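Thioredoxin domain-containing protein (Aeropyrum pernix, PDB 3HA9) is of unknown function but has a thioredoxin-like fold and probably acts as an oxidoreductase, perhaps with an antioxidant role. Local coordinates at residues Ile30-Val35 with Lys139-Leu144; Lys103-Ala106 with Ser112-Met115; Glu80-Leu85 with Pro93-Pro98. All blocks are in the same frame, centred on the assembly; numbering follows the deposited sequence.

Contact 1: residues Ile30-Val35 with Lys139-Leu144; sequences ISLNNV and KSSNVL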
loop_
_atom_site.group_PDB
_atom_site.type_symbol
_atom_site.label_atom_id
_atom_site.label_comp_id
_atom_site.label_asym_id
_atom_site.label_seq_id
_atom_site.Cartn_x
_atom_site.Cartn_y
_atom_site.Cartn_z
ATOM N N ILE A 30 7.407 7.222 7.858
ATOM C CA ILE A 30 7.579 5.917 8.509
ATOM C C ILE A 30 8.154 4.855 7.570
ATOM O O ILE A 30 8.218 5.050 6.351
ATOM C CB ILE A 30 6.256 5.374 9.121
ATOM C CG1 ILE A 30 5.186 5.162 8.029
ATOM C CG2 ILE A 30 5.773 6.276 10.255
ATOM C CD1 ILE A 30 4.072 4.188 8.419
ATOM N N SER A 31 8.568 3.733 8.154
ATOM C CA SER A 31 9.007 2.566 7.395
ATOM C C SER A 31 8.400 1.314 8.019
ATOM O O SER A 31 7.568 1.416 8.922
ATOM C CB SER A 31 10.540 2.484 7.355
ATOM O OG SER A 31 11.082 2.185 8.634
ATOM N N LEU A 32 8.813 0.142 7.550
ATOM C CA LEU A 32 8.281 -1.125 8.064
ATOM C C LEU A 32 8.467 -1.318 9.573
ATOM O O LEU A 32 7.590 -1.883 10.239
ATOM C CB LEU A 32 8.883 -2.308 7.304
ATOM C CG LEU A 32 8.237 -2.685 5.970
ATOM C CD1 LEU A 32 9.106 -3.721 5.276
ATOM C CD2 LEU A 32 6.820 -3.215 6.180
ATOM N N ASN A 33 9.604 -0.849 10.096
ATOM C CA ASN A 33 9.905 -0.885 11.537
ATOM C C ASN A 33 8.817 -0.258 12.397
ATOM O O ASN A 33 8.576 -0.699 13.521
ATOM C CB ASN A 33 11.217 -0.154 11.836
ATOM C CG ASN A 33 12.419 -0.846 11.253
ATOM O OD1 ASN A 33 13.134 -1.568 11.955
ATOM N ND2 ASN A 33 12.660 -0.632 9.961
ATOM N N ASN A 34 8.180 0.783 11.868
ATOM C CA ASN A 34 7.132 1.500 12.583
ATOM C C ASN A 34 5.758 0.830 12.481
ATOM O O ASN A 34 4.800 1.271 13.130
ATOM C CB ASN A 34 7.055 2.955 12.101
ATOM N N VAL A 35 5.661 -0.235 11.685
ATOM C CA VAL A 35 4.377 -0.915 11.460
ATOM C C VAL A 35 4.255 -2.136 12.374
ATOM O O VAL A 35 5.192 -2.924 12.489
ATOM C CB VAL A 35 4.189 -1.311 9.971
ATOM C CG1 VAL A 35 2.805 -1.917 9.734
ATOM C CG2 VAL A 35 4.387 -0.100 9.072
ATOM N N LYS A 139 7.617 -9.203 7.382
ATOM C CA LYS A 139 8.553 -8.221 7.941
ATOM C C LYS A 139 9.986 -8.290 7.377
ATOM O O LYS A 139 10.760 -7.338 7.525
ATOM C CB LYS A 139 8.532 -8.226 9.478
ATOM C CG LYS A 139 7.333 -7.491 10.062
ATOM C CD LYS A 139 7.397 -5.993 9.775
ATOM C CE LYS A 139 6.200 -5.247 10.377
ATOM N NZ LYS A 139 6.205 -5.343 11.873
ATOM N N SER A 140 10.311 -9.394 6.706
ATOM C CA SER A 140 11.579 -9.534 5.981
ATOM C C SER A 140 11.524 -8.912 4.577
ATOM O O SER A 140 12.487 -8.992 3.797
ATOM C CB SER A 140 11.944 -11.015 5.888
ATOM O OG SER A 140 12.167 -11.543 7.186
ATOM N N SER A 141 10.404 -8.268 4.276
ATOM C CA SER A 141 10.136 -7.676 2.960
ATOM C C SER A 141 9.987 -8.699 1.835
ATOM O O SER A 141 10.068 -8.336 0.661
ATOM C CB SER A 141 11.175 -6.605 2.586
ATOM O OG SER A 141 11.136 -5.499 3.482
ATOM N N ASN A 142 9.718 -9.960 2.167
ATOM C CA ASN A 142 9.287 -10.899 1.142
ATOM C C ASN A 142 7.911 -10.513 0.624
ATOM O O ASN A 142 7.015 -10.194 1.406
ATOM C CB ASN A 142 9.209 -12.324 1.680
ATOM C CG ASN A 142 10.547 -12.861 2.094
ATOM O OD1 ASN A 142 11.495 -12.881 1.308
ATOM N ND2 ASN A 142 10.641 -13.294 3.349
ATOM N N VAL A 143 7.740 -10.546 -0.691
ATOM C CA VAL A 143 6.437 -10.222 -1.281
ATOM C C VAL A 143 5.639 -11.498 -1.445
ATOM O O VAL A 143 6.039 -12.407 -2.182
ATOM C CB VAL A 143 6.565 -9.481 -2.630
ATOM C CG1 VAL A 143 5.165 -9.206 -3.234
ATOM C CG2 VAL A 143 7.363 -8.184 -2.455
ATOM N N LEU A 144 4.503 -11.553 -0.746
ATOM C CA LEU A 144 3.643 -12.729 -0.727
ATOM C C LEU A 144 2.580 -12.680 -1.822
ATOM O O LEU A 144 2.038 -13.716 -2.229
ATOM C CB LEU A 144 3.004 -12.862 0.653
ATOM C CG LEU A 144 3.753 -13.574 1.786
ATOM C CD1 LEU A 144 5.276 -13.686 1.600
ATOM C CD2 LEU A 144 3.374 -12.996 3.181
#
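A lysine-to-carbonyl hydrogen bond, K139 NZ to V35 O, together with a small surface patch at L32, ties the short 3-10 turn 32-34 to the bend between strands 133-138 and 143-148. K139 reaches across from the bend. Its chain leaves CA with CG anti to the carbonyl carbon, bends at chi2, runs straight through chi3 and bends once more at chi4 (64°), which carries the ammonium group to the end of the turn. There NZ of K139 lies 2.7 Å from V35 O. The approach is neither straight nor flat: the C=O...N angle is 147°, and the donor is tilted 31° from the carbonyl plane. NZ has a second acceptor in G37 O, so two backbone carbonyls of the segment leading into strand 39-45 hold one charged tip.

On its way the lysine chain skirts the turn itself, K139 CE coming within 3.6 Å of L32 O, a carbonyl already engaged by V35 N at 2.9 Å. This is the thioredoxin-like sheet, in which 39-45 is the middle strand and 133-138 and 143-148 form an antiparallel hairpin on one side of it. The contact therefore joins the approach to the central strand to the hairpin's turn, where D138 OD1 receives a hydrogen bond from N142 N.

Beside the lysine, L32 points toward the bend, and its CD1 meets S141 OG at 3.2 Å, a close touch of methyl and hydroxyl. S141, with a positive phi, sits in the hairpin turn. V35 presents CB to K139 CE at 4.4 Å. L32 and V35 both pack on V40 of the central strand.

Contact 2: residues Lys103-Ala106 with Ser112-Met115; sequences KFIA and SWIM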
loop_
_atom_site.group_PDB
_atom_site.type_symbol
_atom_site.label_atom_id
_atom_site.label_comp_id
_atom_site.label_asym_id
_atom_site.label_seq_id
_atom_site.Cartn_x
_atom_site.Cartn_y
_atom_site.Cartn_z
ATOM N N LYS A 103 -12.736 10.649 4.428
ATOM C CA LYS A 103 -14.152 10.331 4.389
ATOM C C LYS A 103 -14.397 8.930 3.828
ATOM O O LYS A 103 -15.253 8.208 4.321
ATOM C CB LYS A 103 -14.918 11.388 3.575
ATOM C CG LYS A 103 -16.428 11.170 3.491
ATOM C CD LYS A 103 -17.058 11.234 4.859
ATOM C CE LYS A 103 -18.528 11.571 4.803
ATOM N NZ LYS A 103 -18.937 12.138 6.104
ATOM N N PHE A 104 -13.638 8.568 2.799
ATOM C CA PHE A 104 -13.742 7.238 2.204
ATOM C C PHE A 104 -13.390 6.186 3.239
ATOM O O PHE A 104 -14.131 5.196 3.439
ATOM C CB PHE A 104 -12.840 7.115 0.959
ATOM C CG PHE A 104 -12.801 5.740 0.392
ATOM C CD1 PHE A 104 -13.725 5.344 -0.567
ATOM C CD2 PHE A 104 -11.859 4.807 0.847
ATOM C CE1 PHE A 104 -13.706 4.031 -1.078
ATOM C CE2 PHE A 104 -11.838 3.498 0.343
ATOM C CZ PHE A 104 -12.764 3.115 -0.625
ATOM N N ILE A 105 -12.267 6.389 3.922
ATOM C CA ILE A 105 -11.828 5.432 4.938
ATOM C C ILE A 105 -12.790 5.387 6.134
ATOM O O ILE A 105 -13.062 4.292 6.676
ATOM C CB ILE A 105 -10.346 5.692 5.369
ATOM C CG1 ILE A 105 -9.415 5.537 4.163
ATOM C CG2 ILE A 105 -9.929 4.774 6.553
ATOM C CD1 ILE A 105 -9.338 4.097 3.565
ATOM N N ALA A 106 -13.349 6.534 6.518
ATOM C CA ALA A 106 -14.331 6.551 7.619
ATOM C C ALA A 106 -15.598 5.799 7.226
ATOM O O ALA A 106 -16.173 5.075 8.055
ATOM C CB ALA A 106 -14.667 7.969 8.030
ATOM N N SER A 112 -8.118 1.773 12.600
ATOM C CA SER A 112 -6.773 1.360 12.956
ATOM C C SER A 112 -5.753 1.496 11.807
ATOM O O SER A 112 -4.548 1.444 12.048
ATOM C CB SER A 112 -6.764 -0.080 13.496
ATOM O OG SER A 112 -6.883 -1.027 12.447
ATOM N N TRP A 113 -6.219 1.662 10.569
ATOM C CA TRP A 113 -5.306 1.684 9.411
ATOM C C TRP A 113 -4.430 2.915 9.342
ATOM O O TRP A 113 -4.851 4.007 9.684
ATOM C CB TRP A 113 -6.086 1.601 8.102
ATOM C CG TRP A 113 -6.867 0.375 7.921
ATOM C CD1 TRP A 113 -6.817 -0.765 8.686
ATOM C CD2 TRP A 113 -7.806 0.117 6.884
ATOM N NE1 TRP A 113 -7.681 -1.706 8.191
ATOM C CE2 TRP A 113 -8.298 -1.196 7.080
ATOM C CE3 TRP A 113 -8.293 0.873 5.798
ATOM C CZ2 TRP A 113 -9.250 -1.767 6.248
ATOM C CZ3 TRP A 113 -9.248 0.293 4.960
ATOM C CH2 TRP A 113 -9.711 -1.013 5.189
ATOM N N ILE A 114 -3.211 2.742 8.838
ATOM C CA ILE A 114 -2.335 3.873 8.557
ATOM C C ILE A 114 -2.785 4.459 7.217
ATOM O O ILE A 114 -3.075 3.714 6.300
ATOM C CB ILE A 114 -0.859 3.383 8.499
ATOM C CG1 ILE A 114 -0.465 2.719 9.832
ATOM C CG2 ILE A 114 0.116 4.518 8.122
ATOM C CD1 ILE A 114 0.895 2.022 9.799
ATOM N N MET A 115 -2.862 5.780 7.115
ATOM C CA MET A 115 -3.264 6.437 5.866
ATOM C C MET A 115 -2.060 7.210 5.301
ATOM O O MET A 115 -1.377 7.953 6.009
ATOM C CB MET A 115 -4.481 7.364 6.070
ATOM C CG MET A 115 -5.874 6.646 6.235
ATOM S SD MET A 115 -7.184 7.822 6.685
ATOM C CE MET A 115 -6.949 8.001 8.432
#
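With CG1 of I105 anti to its carbonyl carbon (chi1 -61°) and a further bend at chi2 (-65°), CD1 is carried to the indole of W113, which it meets at the edge of the six-membered ring, near its plane. CE3 and CZ3 of W113 both lie 4.1 Å from I105 CD1. I105 CD1 also lies in plane at the edge of the F104 ring, 3.8 Å from F104 CD2, so it is flanked by the rims of two aromatics. In M115, chi1 (-75°) and an extended chi2 bring SD to 4.0 Å from I105 CB and hardly farther from CG1 and CG2; the bend at chi3 only turns the terminal CE. Helix 98-108 belongs to the beta-alpha-beta crossover between the parallel neighbours 69-75 and 114-117, and I105 packs it against strand 114-117 and the residue leading into it, and also touches A73 of the adjacent strand. An alanine here would remove both branches beyond CB and would probably leave the W113 edge and the M115 sulfur without their packing partner on the helix. The indole has a separate restraint: NE1 is hydrogen-bonded to T63 OG1 of helix 52-65, and the ring packs on L59 and W43.

Contact 3: residues Glu80-Leu85 with Pro93-Pro98; sequences EALKAL and PPPDTP
L82 pushes a single methyl into the proline run 93-95, and nearly all of the close packing depends on it. With CG beside the backbone N (chi1 -62°) and chi2 extended at -169°, the side chain stands out from helix 79-85 and CD1 meets mainly backbone atoms, with the P95 ring carbons a little farther off. L82 CD1 lies 3.9 Å from P93 O and 3.9 Å from P95 N; on the ring carbons it comes to P95 CG at 4.2 Å. No hydrogen bond crosses between the two segments; this is a methyl resting on a stiff, polyproline II-like chain. The oxygen that CD1 approaches is satisfied from elsewhere, since P93 O accepts a hydrogen bond from W77 NE1, and L82 packs on W77 as well.

The rest is loose. P94, an exposed residue, points away from the 80-85 segment at CB, the P93 ring also stays well back from that segment, and K83, A84 and L85 lie on the exposed side of the helix. Past the prolines, D96 OD2 accepts a hydrogen bond from A47 N, and D96 and P93 both touch W48, next to the disulfide-bonded C49. T97 then serves as N-cap, its OG1 bonded to M100 N, so the proline segment bridges helix 79-85, the W77 region following strand 69-75, and the start of helix 98-108.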
loop_
_atom_site.group_PDB
_atom_site.type_symbol
_atom_site.label_atom_id
_atom_site.label_comp_id
_atom_site.label_asym_id
_atom_site.label_seq_id
_atom_site.Cartn_x
_atom_site.Cartn_y
_atom_site.Cartn_z
ATOM N N GLU A 80 0.805 15.578 -7.607
ATOM C CA GLU A 80 2.169 15.232 -7.997
ATOM C C GLU A 80 2.192 13.938 -8.812
ATOM O O GLU A 80 2.893 13.838 -9.834
ATOM C CB GLU A 80 3.069 15.100 -6.756
ATOM C CG GLU A 80 3.389 16.408 -6.047
ATOM C CD GLU A 80 2.234 16.962 -5.184
ATOM O OE1 GLU A 80 1.261 16.231 -4.843
ATOM O OE2 GLU A 80 2.308 18.163 -4.845
ATOM N N ALA A 81 1.457 12.934 -8.345
ATOM C CA ALA A 81 1.409 11.650 -9.037
ATOM C C ALA A 81 0.748 11.793 -10.408
ATOM O O ALA A 81 1.237 11.223 -11.391
ATOM C CB ALA A 81 0.662 10.610 -8.180
ATOM N N LEU A 82 -0.348 12.555 -10.470
ATOM C CA LEU A 82 -1.113 12.716 -11.713
ATOM C C LEU A 82 -0.276 13.422 -12.772
ATOM O O LEU A 82 -0.303 13.050 -13.943
ATOM C CB LEU A 82 -2.422 13.493 -11.461
ATOM C CG LEU A 82 -3.409 12.813 -10.497
ATOM C CD1 LEU A 82 -4.813 13.502 -10.498
ATOM C CD2 LEU A 82 -3.520 11.313 -10.722
ATOM N N LYS A 83 0.466 14.438 -12.345
ATOM C CA LYS A 83 1.385 15.151 -13.245
ATOM C C LYS A 83 2.453 14.218 -13.818
ATOM O O LYS A 83 2.696 14.229 -15.036
ATOM C CB LYS A 83 2.041 16.343 -12.550
ATOM C CG LYS A 83 2.980 17.130 -13.484
ATOM C CD LYS A 83 3.679 18.262 -12.771
ATOM C CE LYS A 83 4.560 19.020 -13.746
ATOM N NZ LYS A 83 5.313 20.114 -13.073
ATOM N N ALA A 84 3.082 13.417 -12.947
ATOM C CA ALA A 84 4.108 12.451 -13.368
ATOM C C ALA A 84 3.553 11.454 -14.377
ATOM O O ALA A 84 4.252 11.057 -15.313
ATOM C CB ALA A 84 4.672 11.688 -12.151
ATOM N N LEU A 85 2.300 11.052 -14.174
ATOM C CA LEU A 85 1.685 10.005 -14.986
ATOM C C LEU A 85 0.935 10.547 -16.207
ATOM O O LEU A 85 0.445 9.756 -17.021
ATOM C CB LEU A 85 0.742 9.157 -14.118
ATOM C CG LEU A 85 1.449 8.312 -13.046
ATOM C CD1 LEU A 85 0.441 7.843 -11.989
ATOM C CD2 LEU A 85 2.159 7.112 -13.673
ATOM N N PRO A 93 -10.576 12.361 -12.949
ATOM C CA PRO A 93 -10.932 13.145 -11.761
ATOM C C PRO A 93 -9.772 14.001 -11.242
ATOM O O PRO A 93 -8.596 13.637 -11.420
ATOM C CB PRO A 93 -11.297 12.061 -10.740
ATOM C CG PRO A 93 -11.798 10.925 -11.581
ATOM C CD PRO A 93 -10.854 10.928 -12.761
ATOM N N PRO A 94 -10.083 15.138 -10.602
ATOM C CA PRO A 94 -9.021 15.946 -10.022
ATOM C C PRO A 94 -8.396 15.162 -8.878
ATOM O O PRO A 94 -8.927 14.100 -8.508
ATOM C CB PRO A 94 -9.759 17.176 -9.465
ATOM C CG PRO A 94 -11.132 17.122 -10.013
ATOM C CD PRO A 94 -11.421 15.694 -10.324
ATOM N N PRO A 95 -7.283 15.663 -8.329
ATOM C CA PRO A 95 -6.690 15.006 -7.170
ATOM C C PRO A 95 -7.661 14.872 -6.007
ATOM O O PRO A 95 -8.511 15.743 -5.774
ATOM C CB PRO A 95 -5.559 15.949 -6.755
ATOM C CG PRO A 95 -5.269 16.767 -7.956
ATOM C CD PRO A 95 -6.561 16.894 -8.695
ATOM N N ASP A 96 -7.532 13.774 -5.278
ATOM C CA ASP A 96 -8.245 13.595 -4.023
ATOM C C ASP A 96 -7.698 14.577 -2.995
ATOM O O ASP A 96 -6.485 14.732 -2.851
ATOM C CB ASP A 96 -7.974 12.199 -3.459
ATOM C CG ASP A 96 -8.826 11.102 -4.084
ATOM O OD1 ASP A 96 -9.705 11.366 -4.943
ATOM O OD2 ASP A 96 -8.595 9.928 -3.670
ATOM N N THR A 97 -8.595 15.203 -2.252
ATOM C CA THR A 97 -8.182 16.004 -1.104
ATOM C C THR A 97 -7.996 15.051 0.078
ATOM O O THR A 97 -8.593 13.968 0.098
ATOM C CB THR A 97 -9.259 17.044 -0.750
ATOM O OG1 THR A 97 -10.459 16.359 -0.365
ATOM C CG2 THR A 97 -9.567 17.935 -1.958
ATOM N N PRO A 98 -7.164 15.431 1.064
ATOM C CA PRO A 98 -7.072 14.628 2.287
ATOM C C PRO A 98 -8.453 14.389 2.909
ATOM O O PRO A 98 -8.704 13.303 3.431
ATOM C CB PRO A 98 -6.200 15.485 3.203
ATOM C CG PRO A 98 -5.305 16.211 2.233
ATOM C CD PRO A 98 -6.140 16.499 1.029
#

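Contact 2 is the buried one, purely apolar, and it fixes helix 98-108 to the edge of the central sheet. Contacts 1 and 3 are only partly buried and lie on opposite sides of the chain's centre, with centres about 26 Å apart. Contact 1 relies on a charged lysine tip and backbone carbonyls, whereas contact 3 has one leucine methyl against a rigid proline backbone. Contacts 1 and 2 reach the same sheet and touch directly, I30 CD1 lying 4.0 Å from I114 CG2. Contact 3 is linked to contact 2 through the chain, its proline segment leading straight into the helix that carries I105.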